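Local coordinates for succinoglycan biosynthesis protein (Bacillus cereus ATCC 14579, PDB 3B55) that binds calcium and belongs to the erythromycin esterase family, though its possible part in succinoglycan biosynthesis is not established, at residues G305-S317 / A324-S338. The protein carries 1 engineered substitution. Sequence-based numbering, arbitrary orientation.
Sequences GHNGHVSKTNMLS and AGQHLAEYYGKRYVS
The carbonyl oxygen of Val310 is gripped by two hydroxyls from the same strand. Tyr336 OH donates to Val310 O at 2.8 Å, in the carbonyl plane and on a lone pair, while Ser338 OG donates to the same oxygen at 2.9 Å from well above that plane. Both donors swing out from residues two apart in strand 336-344, with Ser338 OG anti to its backbone N (chi1 176°), and together they probably help hold the peptide after Val310 in place. Lys312, two residues after Val310, makes a further bond to the same strand: its chain runs out past Ala329, CG lying 3.9 Å from Ala329 CB, then bends at its last torsion (chi4 -75°) to bring NZ within 2.8 Å of Tyr336 O. The ammonium also lies obliquely beside the Tyr336 ring, and Asp428 offers it a second, weak and long ion pair. Leu328 CB rests over the centre of one face of that ring. In fold terms, strand 301-306, helix 324-332 and the parallel strand 336-344 form a beta-alpha-beta crossover, with strand 77-82 between the two strands in the mixed sheet. Gly325, without a side chain, lets its CA come up to 3.2 Å from Ser311 O in a CA-H...O contact. At the start of the turn, His306 is the N-cap, its ND1 accepting from Gly308 N at 2.9 Å, and His309, near the calcium ion bound by His85 and Glu113, pairs its ND1 with Asp284, which also receives Ala324 N.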
loop_
_atom_site.group_PDB
_atom_site.type_symbol
_atom_site.label_atom_id
_atom_site.label_comp_id
_atom_site.label_asym_id
_atom_site.label_seq_id
_atom_site.Cartn_x
_atom_site.Cartn_y
_atom_site.Cartn_z
ATOM N N GLY A 305 1.693 -1.416 -1.840
ATOM C CA GLY A 305 2.433 -0.528 -0.960
ATOM C C GLY A 305 3.864 -0.997 -0.723
ATOM O O GLY A 305 4.352 -1.900 -1.397
ATOM N N HIS A 306 4.541 -0.380 0.237
ATOM C CA HIS A 306 5.926 -0.721 0.563
ATOM C C HIS A 306 6.006 -2.106 1.228
ATOM O O HIS A 306 5.057 -2.538 1.898
ATOM C CB HIS A 306 6.494 0.361 1.498
ATOM C CG HIS A 306 7.970 0.269 1.725
ATOM N ND1 HIS A 306 8.544 -0.714 2.502
ATOM C CD2 HIS A 306 8.988 1.048 1.289
ATOM C CE1 HIS A 306 9.853 -0.537 2.535
ATOM N NE2 HIS A 306 10.149 0.525 1.805
ATOM N N ASN A 307 7.121 -2.808 1.025
ATOM C CA ASN A 307 7.321 -4.134 1.627
ATOM C C ASN A 307 7.007 -4.121 3.120
ATOM O O ASN A 307 6.438 -5.075 3.659
ATOM C CB ASN A 307 8.774 -4.603 1.448
ATOM C CG ASN A 307 9.012 -5.314 0.122
ATOM O OD1 ASN A 307 10.142 -5.682 -0.200
ATOM N ND2 ASN A 307 7.950 -5.526 -0.642
ATOM N N GLY A 308 7.379 -3.031 3.781
ATOM C CA GLY A 308 7.143 -2.914 5.207
ATOM C C GLY A 308 5.692 -2.806 5.643
ATOM O O GLY A 308 5.379 -3.068 6.809
ATOM N N HIS A 309 4.802 -2.425 4.730
ATOM C CA HIS A 309 3.397 -2.293 5.086
ATOM C C HIS A 309 2.527 -3.490 4.692
ATOM O O HIS A 309 1.365 -3.565 5.094
ATOM C CB HIS A 309 2.817 -1.000 4.493
ATOM C CG HIS A 309 3.407 0.250 5.073
ATOM N ND1 HIS A 309 3.360 0.541 6.420
ATOM C CD2 HIS A 309 4.048 1.291 4.487
ATOM C CE1 HIS A 309 3.943 1.707 6.638
ATOM N NE2 HIS A 309 4.369 2.183 5.481
ATOM N N VAL A 310 3.081 -4.419 3.914
ATOM C CA VAL A 310 2.331 -5.611 3.511
ATOM C C VAL A 310 2.943 -6.908 4.036
ATOM O O VAL A 310 2.330 -7.972 3.916
ATOM C CB VAL A 310 2.190 -5.746 1.960
ATOM C CG1 VAL A 310 1.395 -4.577 1.399
ATOM C CG2 VAL A 310 3.561 -5.824 1.308
ATOM N N SER A 311 4.144 -6.832 4.606
ATOM C CA SER A 311 4.792 -8.028 5.135
ATOM C C SER A 311 3.976 -8.544 6.309
ATOM O O SER A 311 3.285 -7.774 6.975
ATOM C CB SER A 311 6.229 -7.724 5.572
ATOM O OG SER A 311 6.299 -6.594 6.423
ATOM N N LYS A 312 4.036 -9.848 6.559
ATOM C CA LYS A 312 3.261 -10.419 7.655
ATOM C C LYS A 312 3.960 -10.248 8.993
ATOM O O LYS A 312 3.397 -10.570 10.039
ATOM C CB LYS A 312 2.966 -11.896 7.392
ATOM C CG LYS A 312 2.059 -12.151 6.188
ATOM C CD LYS A 312 1.846 -13.654 5.991
ATOM C CE LYS A 312 1.100 -13.978 4.709
ATOM N NZ LYS A 312 -0.354 -13.681 4.757
ATOM N N THR A 313 5.193 -9.752 8.956
ATOM C CA THR A 313 5.950 -9.502 10.173
ATOM C C THR A 313 6.420 -8.064 10.077
ATOM O O THR A 313 6.423 -7.484 8.990
ATOM C CB THR A 313 7.165 -10.434 10.311
ATOM O OG1 THR A 313 8.020 -10.281 9.170
ATOM C CG2 THR A 313 6.711 -11.881 10.418
ATOM N N ASN A 314 6.807 -7.497 11.216
ATOM C CA ASN A 314 7.248 -6.109 11.300
ATOM C C ASN A 314 8.724 -5.898 10.984
ATOM O O ASN A 314 9.577 -6.175 11.814
ATOM C CB ASN A 314 6.942 -5.580 12.709
ATOM C CG ASN A 314 7.064 -4.062 12.817
ATOM O OD1 ASN A 314 6.708 -3.474 13.845
ATOM N ND2 ASN A 314 7.555 -3.424 11.761
HETATM N N MSE A 315 9.023 -5.399 9.788
HETATM C CA MSE A 315 10.412 -5.145 9.406
HETATM C C MSE A 315 10.734 -3.658 9.577
HETATM O O MSE A 315 11.864 -3.231 9.363
HETATM C CB MSE A 315 10.670 -5.579 7.955
HETATM C CG MSE A 315 9.954 -4.770 6.891
HETATM SE SE MSE A 315 10.518 -5.262 5.092
HETATM C CE MSE A 315 9.281 -6.693 4.769
ATOM N N LEU A 316 9.725 -2.889 9.981
ATOM C CA LEU A 316 9.842 -1.451 10.205
ATOM C C LEU A 316 9.790 -1.171 11.705
ATOM O O LEU A 316 9.473 -0.056 12.134
ATOM C CB LEU A 316 8.678 -0.716 9.526
ATOM C CG LEU A 316 8.795 -0.170 8.101
ATOM C CD1 LEU A 316 9.934 -0.812 7.336
ATOM C CD2 LEU A 316 7.469 -0.395 7.400
ATOM N N SER A 317 10.106 -2.185 12.499
ATOM C CA SER A 317 10.064 -2.048 13.947
ATOM C C SER A 317 10.874 -0.879 14.522
ATOM O O SER A 317 10.699 -0.531 15.690
ATOM C CB SER A 317 10.491 -3.367 14.610
ATOM O OG SER A 317 11.699 -3.858 14.058
ATOM N N ALA A 324 0.468 -2.657 8.992
ATOM C CA ALA A 324 -0.775 -3.090 8.363
ATOM C C ALA A 324 -0.815 -4.570 8.025
ATOM O O ALA A 324 -1.831 -5.232 8.235
ATOM C CB ALA A 324 -1.032 -2.262 7.110
ATOM N N GLY A 325 0.296 -5.077 7.495
ATOM C CA GLY A 325 0.396 -6.473 7.111
ATOM C C GLY A 325 0.199 -7.462 8.240
ATOM O O GLY A 325 -0.240 -8.586 8.001
ATOM N N GLN A 326 0.531 -7.078 9.468
ATOM C CA GLN A 326 0.339 -7.991 10.590
ATOM C C GLN A 326 -1.137 -8.062 10.972
ATOM O O GLN A 326 -1.635 -9.124 11.352
ATOM C CB GLN A 326 1.159 -7.546 11.797
ATOM C CG GLN A 326 2.651 -7.707 11.600
ATOM C CD GLN A 326 3.441 -7.005 12.672
ATOM O OE1 GLN A 326 3.871 -7.620 13.645
ATOM N NE2 GLN A 326 3.612 -5.700 12.515
ATOM N N HIS A 327 -1.832 -6.930 10.858
ATOM C CA HIS A 327 -3.253 -6.873 11.186
ATOM C C HIS A 327 -4.003 -7.664 10.133
ATOM O O HIS A 327 -4.938 -8.387 10.442
ATOM C CB HIS A 327 -3.764 -5.426 11.179
ATOM C CG HIS A 327 -2.981 -4.495 12.050
ATOM N ND1 HIS A 327 -2.793 -4.712 13.398
ATOM C CD2 HIS A 327 -2.377 -3.315 11.770
ATOM C CE1 HIS A 327 -2.112 -3.702 13.912
ATOM N NE2 HIS A 327 -1.849 -2.841 12.946
ATOM N N LEU A 328 -3.591 -7.510 8.877
ATOM C CA LEU A 328 -4.234 -8.226 7.784
ATOM C C LEU A 328 -4.069 -9.741 7.921
ATOM O O LEU A 328 -5.052 -10.475 7.853
ATOM C CB LEU A 328 -3.676 -7.756 6.443
ATOM C CG LEU A 328 -4.118 -6.359 6.010
ATOM C CD1 LEU A 328 -3.259 -5.879 4.847
ATOM C CD2 LEU A 328 -5.587 -6.384 5.635
ATOM N N ALA A 329 -2.839 -10.212 8.112
ATOM C CA ALA A 329 -2.606 -11.649 8.266
ATOM C C ALA A 329 -3.393 -12.179 9.466
ATOM O O ALA A 329 -4.001 -13.249 9.410
ATOM C CB ALA A 329 -1.120 -11.929 8.466
ATOM N N GLU A 330 -3.373 -11.403 10.544
ATOM C CA GLU A 330 -4.058 -11.738 11.783
ATOM C C GLU A 330 -5.573 -11.867 11.609
ATOM O O GLU A 330 -6.214 -12.710 12.236
ATOM C CB GLU A 330 -3.718 -10.674 12.841
ATOM C CG GLU A 330 -4.477 -10.777 14.157
ATOM C CD GLU A 330 -3.863 -9.893 15.234
ATOM O OE1 GLU A 330 -3.404 -8.775 14.899
ATOM O OE2 GLU A 330 -3.842 -10.314 16.410
ATOM N N TYR A 331 -6.155 -11.040 10.751
ATOM C CA TYR A 331 -7.593 -11.116 10.543
ATOM C C TYR A 331 -7.975 -12.088 9.428
ATOM O O TYR A 331 -8.936 -12.843 9.559
ATOM C CB TYR A 331 -8.157 -9.725 10.245
ATOM C CG TYR A 331 -9.638 -9.711 9.945
ATOM C CD1 TYR A 331 -10.108 -9.957 8.659
ATOM C CD2 TYR A 331 -10.572 -9.470 10.955
ATOM C CE1 TYR A 331 -11.471 -9.964 8.376
ATOM C CE2 TYR A 331 -11.942 -9.474 10.685
ATOM C CZ TYR A 331 -12.384 -9.723 9.391
ATOM O OH TYR A 331 -13.733 -9.743 9.106
ATOM N N TYR A 332 -7.217 -12.091 8.338
ATOM C CA TYR A 332 -7.544 -12.973 7.221
ATOM C C TYR A 332 -6.960 -14.375 7.260
ATOM O O TYR A 332 -7.558 -15.313 6.734
ATOM C CB TYR A 332 -7.169 -12.309 5.891
ATOM C CG TYR A 332 -8.080 -11.164 5.507
ATOM C CD1 TYR A 332 -7.740 -9.844 5.798
ATOM C CD2 TYR A 332 -9.297 -11.408 4.879
ATOM C CE1 TYR A 332 -8.593 -8.794 5.467
ATOM C CE2 TYR A 332 -10.159 -10.374 4.551
ATOM C CZ TYR A 332 -9.805 -9.073 4.847
ATOM O OH TYR A 332 -10.677 -8.059 4.540
ATOM N N GLY A 333 -5.800 -14.532 7.876
ATOM C CA GLY A 333 -5.215 -15.857 7.915
ATOM C C GLY A 333 -4.824 -16.268 6.509
ATOM O O GLY A 333 -4.138 -15.519 5.818
ATOM N N LYS A 334 -5.272 -17.438 6.064
ATOM C CA LYS A 334 -4.916 -17.900 4.732
ATOM C C LYS A 334 -5.631 -17.123 3.634
ATOM O O LYS A 334 -5.389 -17.354 2.454
ATOM C CB LYS A 334 -5.217 -19.395 4.580
ATOM C CG LYS A 334 -6.691 -19.726 4.605
ATOM C CD LYS A 334 -6.929 -21.222 4.642
ATOM C CE LYS A 334 -8.417 -21.537 4.646
ATOM N NZ LYS A 334 -8.675 -22.989 4.822
ATOM N N ARG A 335 -6.511 -16.202 4.007
ATOM C CA ARG A 335 -7.201 -15.433 2.984
ATOM C C ARG A 335 -6.377 -14.250 2.491
ATOM O O ARG A 335 -6.710 -13.640 1.480
ATOM C CB ARG A 335 -8.575 -14.975 3.481
ATOM C CG ARG A 335 -9.592 -16.117 3.525
ATOM C CD ARG A 335 -11.020 -15.592 3.416
ATOM N NE ARG A 335 -11.376 -14.783 4.574
ATOM C CZ ARG A 335 -12.093 -13.668 4.512
ATOM N NH1 ARG A 335 -12.525 -13.226 3.335
ATOM N NH2 ARG A 335 -12.378 -13.002 5.625
ATOM N N TYR A 336 -5.305 -13.931 3.214
ATOM C CA TYR A 336 -4.409 -12.846 2.831
ATOM C C TYR A 336 -3.113 -13.470 2.344
ATOM O O TYR A 336 -2.505 -14.261 3.060
ATOM C CB TYR A 336 -4.102 -11.938 4.023
ATOM C CG TYR A 336 -3.071 -10.861 3.738
ATOM C CD1 TYR A 336 -3.243 -9.966 2.686
ATOM C CD2 TYR A 336 -1.926 -10.736 4.528
ATOM C CE1 TYR A 336 -2.313 -8.973 2.425
ATOM C CE2 TYR A 336 -0.982 -9.744 4.271
ATOM C CZ TYR A 336 -1.185 -8.866 3.217
ATOM O OH TYR A 336 -0.267 -7.879 2.951
ATOM N N VAL A 337 -2.707 -13.134 1.125
ATOM C CA VAL A 337 -1.461 -13.640 0.566
ATOM C C VAL A 337 -0.555 -12.431 0.443
ATOM O O VAL A 337 -0.972 -11.383 -0.042
ATOM C CB VAL A 337 -1.656 -14.281 -0.828
ATOM C CG1 VAL A 337 -0.303 -14.510 -1.482
ATOM C CG2 VAL A 337 -2.384 -15.605 -0.690
ATOM N N SER A 338 0.684 -12.568 0.897
ATOM C CA SER A 338 1.624 -11.455 0.850
ATOM C C SER A 338 2.770 -11.699 -0.116
ATOM O O SER A 338 3.535 -12.656 0.028
ATOM C CB SER A 338 2.177 -11.189 2.257
ATOM O OG SER A 338 3.160 -10.176 2.245
#